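Local atomic coordinates of FAD:protein FMN transferase (Pseudomonas stutzeri ATCC 14405 = CCUG 16156, PDB entry 5MGY), a protein that probably transfers the FMN moiety of FAD onto a threonine of a target protein, releasing AMP, in a reaction that depends on magnesium. Residues Q48-V62 / E74-A86. Sequence-based numbering, arbitrary orientation.
Unlike the reference sequence in segment 48-62: Gln48 (reference Glu).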
ATOM      1  N   GLN A  48      16.180   6.201   1.907  1.00 38.65           N
ATOM      2  CA  GLN A  48      16.580   5.127   1.061  1.00 43.92           C
ATOM      3  C   GLN A  48      15.423   4.765   0.122  1.00 46.21           C
ATOM      4  O   GLN A  48      15.649   4.444  -1.045  1.00 50.14           O
ATOM      5  CB  GLN A  48      16.905   3.893   1.834  1.00 46.03           C
ATOM      6  CG  GLN A  48      18.204   3.881   2.554  1.00 49.31           C
ATOM      7  CD  GLN A  48      18.294   2.634   3.408  1.00 51.95           C
ATOM      8  OE1 GLN A  48      18.383   2.701   4.655  1.00 49.87           O
ATOM      9  NE2 GLN A  48      18.214   1.458   2.740  1.00 53.41           N
ATOM     10  N   LEU A  49      14.194   4.773   0.630  1.00 43.31           N
ATOM     11  CA  LEU A  49      13.078   4.358  -0.197  1.00 42.43           C
ATOM     12  C   LEU A  49      12.913   5.314  -1.330  1.00 42.60           C
ATOM     13  O   LEU A  49      12.696   4.891  -2.454  1.00 43.19           O
ATOM     14  CB  LEU A  49      11.777   4.250   0.580  1.00 39.77           C
ATOM     15  CG  LEU A  49      11.709   3.081   1.549  1.00 38.35           C
ATOM     16  CD1 LEU A  49      10.589   3.251   2.549  1.00 38.46           C
ATOM     17  CD2 LEU A  49      11.447   1.809   0.850  1.00 38.05           C
ATOM     18  N   ASP A  50      13.048   6.593  -1.045  1.00 42.63           N
ATOM     19  CA  ASP A  50      12.870   7.599  -2.059  1.00 45.87           C
ATOM     20  C   ASP A  50      13.978   7.498  -3.134  1.00 47.77           C
ATOM     21  O   ASP A  50      13.739   7.645  -4.300  1.00 52.47           O
ATOM     22  CB  ASP A  50      12.919   8.931  -1.390  1.00 49.88           C
ATOM     23  CG  ASP A  50      12.143  10.004  -2.131  1.00 55.22           C
ATOM     24  OD1 ASP A  50      11.358  10.664  -1.570  1.00 56.79           O
ATOM     25  OD2 ASP A  50      12.284  10.356  -3.262  1.00 61.14           O
ATOM     26  N   LYS A  51      15.191   7.238  -2.718  1.00 49.53           N
ATOM     27  CA  LYS A  51      16.315   7.199  -3.632  1.00 49.81           C
ATOM     28  C   LYS A  51      16.229   5.963  -4.501  1.00 45.57           C
ATOM     29  O   LYS A  51      16.567   6.054  -5.642  1.00 48.22           O
ATOM     30  CB  LYS A  51      17.651   7.218  -2.838  1.00 50.38           C
ATOM     31  CG  LYS A  51      18.843   7.677  -3.624  1.00 52.02           C
ATOM     32  CD  LYS A  51      19.552   6.549  -4.343  1.00 54.90           C
ATOM     33  CE  LYS A  51      20.460   7.124  -5.427  1.00 58.07           C
ATOM     34  NZ  LYS A  51      20.760   6.107  -6.470  1.00 59.52           N
ATOM     35  N   GLN A  52      15.837   4.822  -3.927  1.00 42.69           N
ATOM     36  CA  GLN A  52      15.785   3.543  -4.637  1.00 41.51           C
ATOM     37  C   GLN A  52      14.494   3.455  -5.508  1.00 39.48           C
ATOM     38  O   GLN A  52      14.577   3.106  -6.677  1.00 41.03           O
ATOM     39  CB  GLN A  52      15.942   2.320  -3.665  1.00 40.78           C
ATOM     40  CG  GLN A  52      17.278   2.226  -2.911  1.00 40.02           C
ATOM     41  CD  GLN A  52      17.522   0.883  -2.216  1.00 40.61           C
ATOM     42  OE1 GLN A  52      17.303  -0.170  -2.764  1.00 45.63           O
ATOM     43  NE2 GLN A  52      18.008   0.923  -1.022  1.00 43.79           N
ATOM     44  N   LEU A  53      13.337   3.856  -4.985  1.00 37.14           N
ATOM     45  CA  LEU A  53      12.024   3.441  -5.575  1.00 35.45           C
ATOM     46  C   LEU A  53      11.132   4.527  -6.142  1.00 35.82           C
ATOM     47  O   LEU A  53      10.233   4.194  -6.844  1.00 35.76           O
ATOM     48  CB  LEU A  53      11.167   2.737  -4.543  1.00 32.87           C
ATOM     49  CG  LEU A  53      11.753   1.650  -3.657  1.00 31.68           C
ATOM     50  CD1 LEU A  53      10.746   1.264  -2.601  1.00 29.99           C
ATOM     51  CD2 LEU A  53      12.111   0.456  -4.493  1.00 31.36           C
ATOM     52  N   SER A  54      11.316   5.797  -5.806  1.00 37.79           N
ATOM     53  CA  SER A  54      10.467   6.851  -6.368  1.00 37.78           C
ATOM     54  C   SER A  54      10.695   7.122  -7.846  1.00 38.81           C
ATOM     55  O   SER A  54      11.779   7.435  -8.280  1.00 41.95           O
ATOM     56  CB  SER A  54      10.696   8.159  -5.677  1.00 39.21           C
ATOM     57  OG  SER A  54       9.815   9.111  -6.202  1.00 38.25           O
ATOM     58  N   THR A  55       9.616   7.029  -8.587  1.00 39.88           N
ATOM     59  CA  THR A  55       9.512   7.521  -9.941  1.00 43.11           C
ATOM     60  C   THR A  55       9.384   9.042 -10.044  1.00 44.25           C
ATOM     61  O   THR A  55       9.388   9.545 -11.130  1.00 48.58           O
ATOM     62  CB  THR A  55       8.306   6.861 -10.715  1.00 41.31           C
ATOM     63  OG1 THR A  55       7.097   7.009  -9.986  1.00 40.66           O
ATOM     64  CG2 THR A  55       8.521   5.393 -10.899  1.00 40.92           C
ATOM     65  N   TYR A  56       9.262   9.767  -8.937  1.00 46.99           N
ATOM     66  CA  TYR A  56       9.220  11.229  -8.948  1.00 47.33           C
ATOM     67  C   TYR A  56      10.547  11.898  -8.785  1.00 53.56           C
ATOM     68  O   TYR A  56      10.581  13.114  -8.711  1.00 56.59           O
ATOM     69  CB  TYR A  56       8.293  11.725  -7.878  1.00 45.51           C
ATOM     70  CG  TYR A  56       6.851  11.417  -8.226  1.00 46.29           C
ATOM     71  CD1 TYR A  56       5.993  12.400  -8.701  1.00 47.18           C
ATOM     72  CD2 TYR A  56       6.324  10.111  -8.093  1.00 44.87           C
ATOM     73  CE1 TYR A  56       4.658  12.080  -9.019  1.00 45.88           C
ATOM     74  CE2 TYR A  56       4.998   9.792  -8.404  1.00 39.68           C
ATOM     75  CZ  TYR A  56       4.169  10.765  -8.873  1.00 41.53           C
ATOM     76  OH  TYR A  56       2.881  10.431  -9.222  1.00 38.94           O
ATOM     77  N   ARG A  57      11.646  11.148  -8.738  1.00 59.03           N
ATOM     78  CA  ARG A  57      12.934  11.787  -8.942  1.00 64.16           C
ATOM     79  C   ARG A  57      13.781  11.047  -9.913  1.00 62.36           C
ATOM     80  O   ARG A  57      13.775   9.824  -9.886  1.00 63.62           O
ATOM     81  CB  ARG A  57      13.675  11.925  -7.641  1.00 71.47           C
ATOM     82  CG  ARG A  57      13.782  10.675  -6.825  1.00 71.64           C
ATOM     83  CD  ARG A  57      14.372  11.061  -5.485  1.00 75.38           C
ATOM     84  NE  ARG A  57      15.826  11.096  -5.479  1.00 78.54           N
ATOM     85  CZ  ARG A  57      16.564  11.126  -4.377  1.00 73.69           C
ATOM     86  NH1 ARG A  57      15.978  11.150  -3.194  1.00 69.40           N
ATOM     87  NH2 ARG A  57      17.888  11.109  -4.462  1.00 75.37           N
ATOM     88  N   SER A  58      14.548  11.802 -10.696  1.00 59.49           N
ATOM     89  CA  SER A  58      15.243  11.268 -11.852  1.00 60.99           C
ATOM     90  C   SER A  58      16.481  10.442 -11.521  1.00 59.16           C
ATOM     91  O   SER A  58      16.897   9.570 -12.338  1.00 53.58           O
ATOM     92  CB  SER A  58      15.611  12.406 -12.784  1.00 66.00           C
ATOM     93  OG  SER A  58      16.060  13.507 -12.023  1.00 63.71           O
ATOM     94  N   ASP A  59      17.042  10.659 -10.321  1.00 58.24           N
ATOM     95  CA  ASP A  59      18.257   9.923  -9.933  1.00 57.98           C
ATOM     96  C   ASP A  59      17.961   8.686  -9.167  1.00 48.98           C
ATOM     97  O   ASP A  59      18.846   8.136  -8.549  1.00 47.70           O
ATOM     98  CB  ASP A  59      19.250  10.799  -9.181  1.00 66.42           C
ATOM     99  CG  ASP A  59      18.747  11.222  -7.834  1.00 69.45           C
ATOM    100  OD1 ASP A  59      19.603  11.399  -6.924  1.00 79.32           O
ATOM    101  OD2 ASP A  59      17.509  11.372  -7.695  1.00 66.72           O
ATOM    102  N   SER A  60      16.730   8.213  -9.250  1.00 44.73           N
ATOM    103  CA  SER A  60      16.381   7.014  -8.565  1.00 43.67           C
ATOM    104  C   SER A  60      16.822   5.776  -9.302  1.00 45.28           C
ATOM    105  O   SER A  60      16.955   5.775 -10.548  1.00 48.01           O
ATOM    106  CB  SER A  60      14.894   6.963  -8.269  1.00 42.07           C
ATOM    107  OG  SER A  60      14.161   6.714  -9.420  1.00 39.48           O
ATOM    108  N   ASP A  61      17.019   4.707  -8.524  1.00 44.64           N
ATOM    109  CA  ASP A  61      17.391   3.431  -9.088  1.00 47.31           C
ATOM    110  C   ASP A  61      16.284   2.910 -10.004  1.00 47.52           C
ATOM    111  O   ASP A  61      16.514   2.547 -11.157  1.00 47.58           O
ATOM    112  CB  ASP A  61      17.775   2.482  -7.984  1.00 49.32           C
ATOM    113  CG  ASP A  61      19.028   2.952  -7.259  1.00 55.77           C
ATOM    114  OD1 ASP A  61      20.156   2.742  -7.775  1.00 62.36           O
ATOM    115  OD2 ASP A  61      18.902   3.599  -6.203  1.00 59.29           O
ATOM    116  N   VAL A  62      15.057   2.950  -9.522  1.00 46.97           N
ATOM    117  CA  VAL A  62      13.971   2.496 -10.351  1.00 44.94           C
ATOM    118  C   VAL A  62      13.905   3.336 -11.593  1.00 44.00           C
ATOM    119  O   VAL A  62      13.652   2.782 -12.607  1.00 45.71           O
ATOM    120  CB  VAL A  62      12.622   2.464  -9.631  1.00 45.14           C
ATOM    121  CG1 VAL A  62      12.171   3.843  -9.244  1.00 48.82           C
ATOM    122  CG2 VAL A  62      11.551   1.892 -10.512  1.00 45.27           C
ATOM    123  N   GLU A  74      20.011  -5.246 -15.667  1.00 43.44           N
ATOM    124  CA  GLU A  74      20.665  -4.138 -15.031  1.00 43.67           C
ATOM    125  C   GLU A  74      20.791  -4.423 -13.545  1.00 47.55           C
ATOM    126  O   GLU A  74      19.797  -4.813 -12.906  1.00 52.09           O
ATOM    127  CB  GLU A  74      19.844  -2.910 -15.243  1.00 41.49           C
ATOM    128  CG  GLU A  74      20.390  -1.672 -14.568  1.00 43.79           C
ATOM    129  CD  GLU A  74      21.542  -0.988 -15.316  1.00 46.20           C
ATOM    130  OE1 GLU A  74      22.004  -1.517 -16.356  1.00 51.70           O
ATOM    131  OE2 GLU A  74      21.964   0.123 -14.902  1.00 45.42           O
ATOM    132  N   PRO A  75      22.004  -4.229 -12.964  1.00 52.16           N
ATOM    133  CA  PRO A  75      22.097  -4.458 -11.500  1.00 52.31           C
ATOM    134  C   PRO A  75      21.189  -3.494 -10.703  1.00 47.35           C
ATOM    135  O   PRO A  75      21.009  -2.327 -11.100  1.00 42.29           O
ATOM    136  CB  PRO A  75      23.586  -4.236 -11.195  1.00 55.11           C
ATOM    137  CG  PRO A  75      24.273  -4.275 -12.503  1.00 55.68           C
ATOM    138  CD  PRO A  75      23.293  -3.797 -13.517  1.00 52.55           C
ATOM    139  N   MET A  76      20.578  -4.010  -9.640  1.00 45.20           N
ATOM    140  CA  MET A  76      19.643  -3.212  -8.812  1.00 43.39           C
ATOM    141  C   MET A  76      19.835  -3.498  -7.342  1.00 41.87           C
ATOM    142  O   MET A  76      20.188  -4.628  -6.938  1.00 41.05           O
ATOM    143  CB  MET A  76      18.152  -3.491  -9.143  1.00 42.14           C
ATOM    144  CG  MET A  76      17.700  -3.156 -10.546  1.00 42.17           C
ATOM    145  SD  MET A  76      17.804  -1.420 -10.917  1.00 44.72           S
ATOM    146  CE  MET A  76      16.415  -0.850 -10.013  1.00 41.83           C
ATOM    147  N   PRO A  77      19.510  -2.512  -6.521  1.00 41.30           N
ATOM    148  CA  PRO A  77      19.684  -2.774  -5.106  1.00 44.08           C
ATOM    149  C   PRO A  77      18.699  -3.794  -4.479  1.00 50.75           C
ATOM    150  O   PRO A  77      17.718  -4.224  -5.114  1.00 54.47           O
ATOM    151  CB  PRO A  77      19.535  -1.397  -4.486  1.00 42.49           C
ATOM    152  CG  PRO A  77      19.139  -0.446  -5.541  1.00 40.51           C
ATOM    153  CD  PRO A  77      18.907  -1.202  -6.791  1.00 39.79           C
ATOM    154  N   ASP A  78      18.998  -4.186  -3.239  1.00 57.75           N
ATOM    155  CA  ASP A  78      18.210  -5.175  -2.474  1.00 56.53           C
ATOM    156  C   ASP A  78      16.716  -4.875  -2.388  1.00 50.27           C
ATOM    157  O   ASP A  78      15.917  -5.744  -2.714  1.00 45.56           O
ATOM    158  CB  ASP A  78      18.819  -5.327  -1.062  1.00 59.68           C
ATOM    159  CG  ASP A  78      20.160  -6.138  -1.062  1.00 62.12           C
ATOM    160  OD1 ASP A  78      20.566  -6.777  -2.092  1.00 56.77           O
ATOM    161  OD2 ASP A  78      20.801  -6.141   0.012  1.00 61.85           O
ATOM    162  N   MET A  79      16.374  -3.646  -1.975  1.00 48.05           N
ATOM    163  CA  MET A  79      14.989  -3.211  -1.860  1.00 45.96           C
ATOM    164  C   MET A  79      14.191  -3.505  -3.094  1.00 47.93           C
ATOM    165  O   MET A  79      13.052  -3.984  -2.982  1.00 58.26           O
ATOM    166  CB  MET A  79      14.845  -1.718  -1.657  1.00 44.98           C
ATOM    167  CG  MET A  79      14.898  -1.311  -0.230  1.00 48.09           C
ATOM    168  SD  MET A  79      14.582   0.458  -0.130  1.00 54.87           S
ATOM    169  CE  MET A  79      15.226   0.711   1.561  1.00 55.70           C
ATOM    170  N   VAL A  80      14.738  -3.130  -4.256  1.00 42.16           N
ATOM    171  CA  VAL A  80      13.974  -3.158  -5.491  1.00 36.37           C
ATOM    172  C   VAL A  80      13.675  -4.612  -5.810  1.00 36.35           C
ATOM    173  O   VAL A  80      12.563  -4.942  -6.220  1.00 36.40           O
ATOM    174  CB  VAL A  80      14.721  -2.484  -6.627  1.00 34.98           C
ATOM    175  CG1 VAL A  80      14.022  -2.750  -7.952  1.00 34.80           C
ATOM    176  CG2 VAL A  80      14.820  -1.015  -6.384  1.00 34.95           C
ATOM    177  N   ARG A  81      14.662  -5.466  -5.583  1.00 38.69           N
ATOM    178  CA  ARG A  81      14.530  -6.890  -5.830  1.00 42.27           C
ATOM    179  C   ARG A  81      13.673  -7.557  -4.793  1.00 44.47           C
ATOM    180  O   ARG A  81      12.905  -8.430  -5.137  1.00 48.61           O
ATOM    181  CB  ARG A  81      15.895  -7.575  -5.951  1.00 43.60           C
ATOM    182  CG  ARG A  81      16.432  -7.396  -7.357  1.00 45.76           C
ATOM    183  CD  ARG A  81      17.864  -7.856  -7.614  1.00 48.56           C
ATOM    184  NE  ARG A  81      18.852  -7.155  -6.779  1.00 50.32           N
ATOM    185  CZ  ARG A  81      19.308  -7.601  -5.602  1.00 52.67           C
ATOM    186  NH1 ARG A  81      18.858  -8.765  -5.084  1.00 52.49           N
ATOM    187  NH2 ARG A  81      20.206  -6.870  -4.930  1.00 50.96           N
ATOM    188  N   GLU A  82      13.781  -7.150  -3.532  1.00 46.26           N
ATOM    189  CA  GLU A  82      12.853  -7.633  -2.530  1.00 46.96           C
ATOM    190  C   GLU A  82      11.388  -7.297  -2.978  1.00 42.90           C
ATOM    191  O   GLU A  82      10.518  -8.150  -2.975  1.00 42.89           O
ATOM    192  CB  GLU A  82      13.185  -7.057  -1.119  1.00 53.09           C
ATOM    193  CG  GLU A  82      12.578  -7.864   0.052  1.00 57.94           C
ATOM    194  CD  GLU A  82      12.573  -7.160   1.408  1.00 59.00           C
ATOM    195  OE1 GLU A  82      11.734  -7.524   2.309  1.00 56.94           O
ATOM    196  OE2 GLU A  82      13.425  -6.256   1.568  1.00 58.54           O
ATOM    197  N   LEU A  83      11.157  -6.076  -3.403  1.00 37.14           N
ATOM    198  CA  LEU A  83       9.844  -5.642  -3.714  1.00 36.43           C
ATOM    199  C   LEU A  83       9.330  -6.246  -4.985  1.00 38.15           C
ATOM    200  O   LEU A  83       8.131  -6.503  -5.091  1.00 40.90           O
ATOM    201  CB  LEU A  83       9.792  -4.114  -3.851  1.00 37.03           C
ATOM    202  CG  LEU A  83       9.922  -3.268  -2.585  1.00 37.12           C
ATOM    203  CD1 LEU A  83       9.257  -1.950  -2.849  1.00 40.32           C
ATOM    204  CD2 LEU A  83       9.248  -3.861  -1.375  1.00 39.19           C
ATOM    205  N   VAL A  84      10.209  -6.441  -5.975  1.00 38.01           N
ATOM    206  CA  VAL A  84       9.812  -7.082  -7.227  1.00 33.75           C
ATOM    207  C   VAL A  84       9.359  -8.465  -6.916  1.00 30.73           C
ATOM    208  O   VAL A  84       8.369  -8.905  -7.410  1.00 33.03           O
ATOM    209  CB  VAL A  84      10.953  -7.095  -8.288  1.00 34.47           C
ATOM    210  CG1 VAL A  84      10.689  -8.143  -9.369  1.00 31.89           C
ATOM    211  CG2 VAL A  84      11.079  -5.704  -8.923  1.00 35.48           C
ATOM    212  N   ALA A  85      10.089  -9.138  -6.063  1.00 30.33           N
ATOM    213  CA  ALA A  85       9.745 -10.483  -5.687  1.00 33.18           C
ATOM    214  C   ALA A  85       8.402 -10.575  -4.902  1.00 35.00           C
ATOM    215  O   ALA A  85       7.519 -11.398  -5.237  1.00 36.78           O
ATOM    216  CB  ALA A  85      10.884 -11.065  -4.874  1.00 33.53           C
ATOM    217  N   ALA A  86       8.242  -9.708  -3.898  1.00 33.95           N
ATOM    218  CA  ALA A  86       7.016  -9.647  -3.165  1.00 34.57           C
ATOM    219  C   ALA A  86       5.881  -9.370  -4.119  1.00 36.11           C
ATOM    220  O   ALA A  86       4.811  -9.941  -3.938  1.00 38.93           O
ATOM    221  CB  ALA A  86       7.070  -8.591  -2.085  1.00 33.28           C
TER
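Met79 reaches from helix 78-86 across the end of helix 48-53, its chain extended beyond CG so that sulfur and methyl pass at about a right angle to Gln48, Leu49 and Gln52. Its SD lies 3.6 Å from Leu49 CD2, while CE ends beside CB and NE2 of Gln48. Deeper in, Leu53 parts its two methyls between neighbours: CD2 meets Val80 CG2 at 3.6 Å and CD1 meets Leu83 CD1, also at 3.6 Å.

The polar side chains here meet their neighbours by van der Waals contact, and no hydrogen bond joins the two segments. Gln52 has CG anti to its carbonyl carbon (chi1 -63°), which sends the extended chain out over the start of the second helix; there OE1 sits against CB of both Pro77 and Met79, and NE2 lies 3.6 Å from Met79 SD. Cut back to alanine, this position would lose the amide that lies on Pro77 and Met79, and a gap would probably open between the two helices there. Asp61 lays its carboxylate carbon CG against Pro77 CG (3.8 Å), its oxygens engaged by Lys51 NZ (3.1 Å to OD2) and by Arg64. Met76, bent at chi2 and chi3, tucks CE against Asp61 O at 3.6 Å.

At the start of the second helix Arg81 approaches Met76 O side-on, NE and NH2 both donating to it, and NH2 also forms a salt bridge with Asp78 OD1.

Tyr162 of helix 159-173 packs on Leu49, Met79 and Leu83. Helix 48-53 crosses helix 78-86 at -75°, a helix-helix packing within the ApbE fold, with the Leu83 side chain about 11 Å from the bound magnesium ion.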